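Local structure of unsaturated glucuronyl hydrolase (2ZZR) at residues 240-245 against 289-294. The protein hydrolyses unsaturated chondroitin, hyaluronan and heparin disaccharides, releasing the unsaturated uronic acid from the sugar next to it. Numbering follows the deposited sequence. Where two conformers were deposited one is given.
Sequences DESSWA and YWDLIF. With SO4 (sulfate ion), chain C.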
# COMPACT_ATOMS: atom_id res chain seq x y z
N ASP A 240 -8.02 21.88 1.33
CA ASP A 240 -8.71 21.53 0.08
C ASP A 240 -7.81 21.67 -1.14
O ASP A 240 -8.05 21.04 -2.17
CB ASP A 240 -9.95 22.42 -0.11
CG ASP A 240 -10.97 22.27 1.00
OD1 ASP A 240 -11.78 23.21 1.17
OD2 ASP A 240 -10.97 21.23 1.69
N GLU A 241 -6.78 22.50 -1.01
CA GLU A 241 -5.87 22.81 -2.11
C GLU A 241 -4.58 22.00 -2.04
O GLU A 241 -3.71 22.13 -2.91
CB GLU A 241 -5.55 24.31 -2.15
CG GLU A 241 -6.73 25.21 -2.55
CD GLU A 241 -7.82 25.27 -1.49
OE1 GLU A 241 -7.50 25.40 -0.29
OE2 GLU A 241 -9.02 25.20 -1.86
N SER A 242 -4.45 21.16 -1.01
CA SER A 242 -3.22 20.43 -0.75
C SER A 242 -3.20 19.05 -1.43
O SER A 242 -4.10 18.71 -2.20
CB SER A 242 -2.96 20.31 0.76
OG SER A 242 -3.89 19.45 1.38
N SER A 243 -2.16 18.26 -1.12
CA SER A 243 -1.93 16.98 -1.77
C SER A 243 -1.45 15.92 -0.78
O SER A 243 -0.25 15.76 -0.56
CB SER A 243 -0.93 17.14 -2.92
OG SER A 243 -0.94 16.01 -3.76
N TRP A 244 -2.39 15.19 -0.19
CA TRP A 244 -2.10 14.15 0.79
C TRP A 244 -1.15 13.10 0.20
O TRP A 244 -1.45 12.51 -0.83
CB TRP A 244 -3.41 13.51 1.25
CG TRP A 244 -3.29 12.35 2.19
CD1 TRP A 244 -2.57 12.30 3.36
CD2 TRP A 244 -3.94 11.08 2.07
NE1 TRP A 244 -2.73 11.07 3.96
CE2 TRP A 244 -3.56 10.31 3.18
CE3 TRP A 244 -4.81 10.53 1.11
CZ2 TRP A 244 -4.02 8.99 3.37
CZ3 TRP A 244 -5.26 9.23 1.30
CH2 TRP A 244 -4.86 8.47 2.42
N ALA A 245 -0.01 12.90 0.86
CA ALA A 245 1.08 12.11 0.26
C ALA A 245 0.74 10.63 0.06
O ALA A 245 1.01 10.07 -1.00
CB ALA A 245 2.37 12.25 1.08
N TYR A 289 6.97 14.64 2.69
CA TYR A 289 6.25 15.22 3.82
C TYR A 289 4.85 14.61 3.79
O TYR A 289 4.42 14.08 2.77
CB TYR A 289 6.22 16.75 3.72
CG TYR A 289 7.49 17.40 4.23
CD1 TYR A 289 7.54 17.97 5.51
CD2 TYR A 289 8.65 17.43 3.46
CE1 TYR A 289 8.70 18.56 5.99
CE2 TYR A 289 9.82 18.01 3.94
CZ TYR A 289 9.84 18.58 5.21
OH TYR A 289 10.99 19.16 5.69
N TRP A 290 4.14 14.68 4.92
CA TRP A 290 2.84 14.00 5.03
C TRP A 290 1.83 14.54 4.02
O TRP A 290 0.92 13.83 3.57
CB TRP A 290 2.32 14.08 6.46
CG TRP A 290 1.82 15.43 6.86
CD1 TRP A 290 2.56 16.46 7.39
CD2 TRP A 290 0.48 15.90 6.77
NE1 TRP A 290 1.75 17.54 7.64
CE2 TRP A 290 0.46 17.23 7.26
CE3 TRP A 290 -0.72 15.34 6.32
CZ2 TRP A 290 -0.70 17.99 7.31
CZ3 TRP A 290 -1.88 16.10 6.37
CH2 TRP A 290 -1.86 17.41 6.87
N ASP A 291 1.99 15.81 3.68
CA ASP A 291 1.25 16.43 2.60
C ASP A 291 2.26 17.04 1.65
O ASP A 291 3.21 17.71 2.08
CB ASP A 291 0.30 17.50 3.13
CG ASP A 291 -0.72 17.93 2.10
OD1 ASP A 291 -1.93 17.78 2.36
OD2 ASP A 291 -0.31 18.39 1.01
N LEU A 292 2.07 16.79 0.36
CA LEU A 292 3.05 17.18 -0.66
C LEU A 292 3.15 18.69 -0.89
O LEU A 292 4.02 19.15 -1.63
CB LEU A 292 2.78 16.43 -1.98
CG LEU A 292 2.94 14.90 -1.95
CD1 LEU A 292 2.46 14.27 -3.26
CD2 LEU A 292 4.38 14.49 -1.65
N ILE A 293 2.28 19.47 -0.23
CA ILE A 293 2.42 20.94 -0.29
C ILE A 293 3.59 21.42 0.56
O ILE A 293 4.09 22.53 0.35
CB ILE A 293 1.12 21.70 0.10
CG1 ILE A 293 0.67 21.38 1.53
CG2 ILE A 293 0.03 21.43 -0.92
CD1 ILE A 293 -0.24 22.44 2.15
N PHE A 294 4.03 20.58 1.49
CA PHE A 294 5.15 20.91 2.36
C PHE A 294 6.47 20.36 1.84
O PHE A 294 6.54 19.25 1.31
CB PHE A 294 4.91 20.41 3.79
CG PHE A 294 3.64 20.92 4.40
CD1 PHE A 294 3.42 22.29 4.56
CD2 PHE A 294 2.65 20.03 4.82
CE1 PHE A 294 2.24 22.76 5.12
CE2 PHE A 294 1.47 20.49 5.39
CZ PHE A 294 1.26 21.86 5.54
S SO4 C . 11.90 20.90 8.48
O1 SO4 C . 12.91 21.18 7.46
O2 SO4 C . 10.60 20.69 7.85
O3 SO4 C . 12.27 19.72 9.24
O4 SO4 C . 11.80 22.04 9.39
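The backbones of W244 and D291 meet in a single beta bridge: L292 N donates to S243 O at 2.7 Å, and A245 N donates to W290 O at 3.0 Å. The bridge ties two loops of the alpha-barrel domain of glycosyl hydrolase family 88, one entering helix 245-262 and the other lying between helices 265-280 and 304-318. D291 starts a type I turn, and its carboxylate also closes an Asx turn. D291 OD2 takes two N-H groups. S243 N reaches its syn side at 2.8 Å, 18° out of the carboxylate plane, and I293 N meets its anti lone pair at 3.1 Å. With CG anti to its own N (chi1 -166°), the D291 carboxylate comes within bonding distance of S242 and S243. One OD2 bond crosses to S243, the other stays within 289-294; together they limit the carboxylate's rotation. D291 OD1 also accepts from Y238 N. It lies 2.8 Å from S242 OG, whose proton can reach either OD1 or S239 O. L292 lays CG against A245 CB, and its side chain also touches Y277 and F278 of helix 265-280. S243 OG is hydrogen-bonded to Y277 OH. W244 has its side chain about 4 Å, nearest atoms, from those of R246 and W250, which probably bind substrate. Y289 OH donates to O2 of a sulfate ion, probably from the crystallisation liquor. I293 CG2 presses on S242 CA at 3.4 Å, tighter than a usual carbon contact.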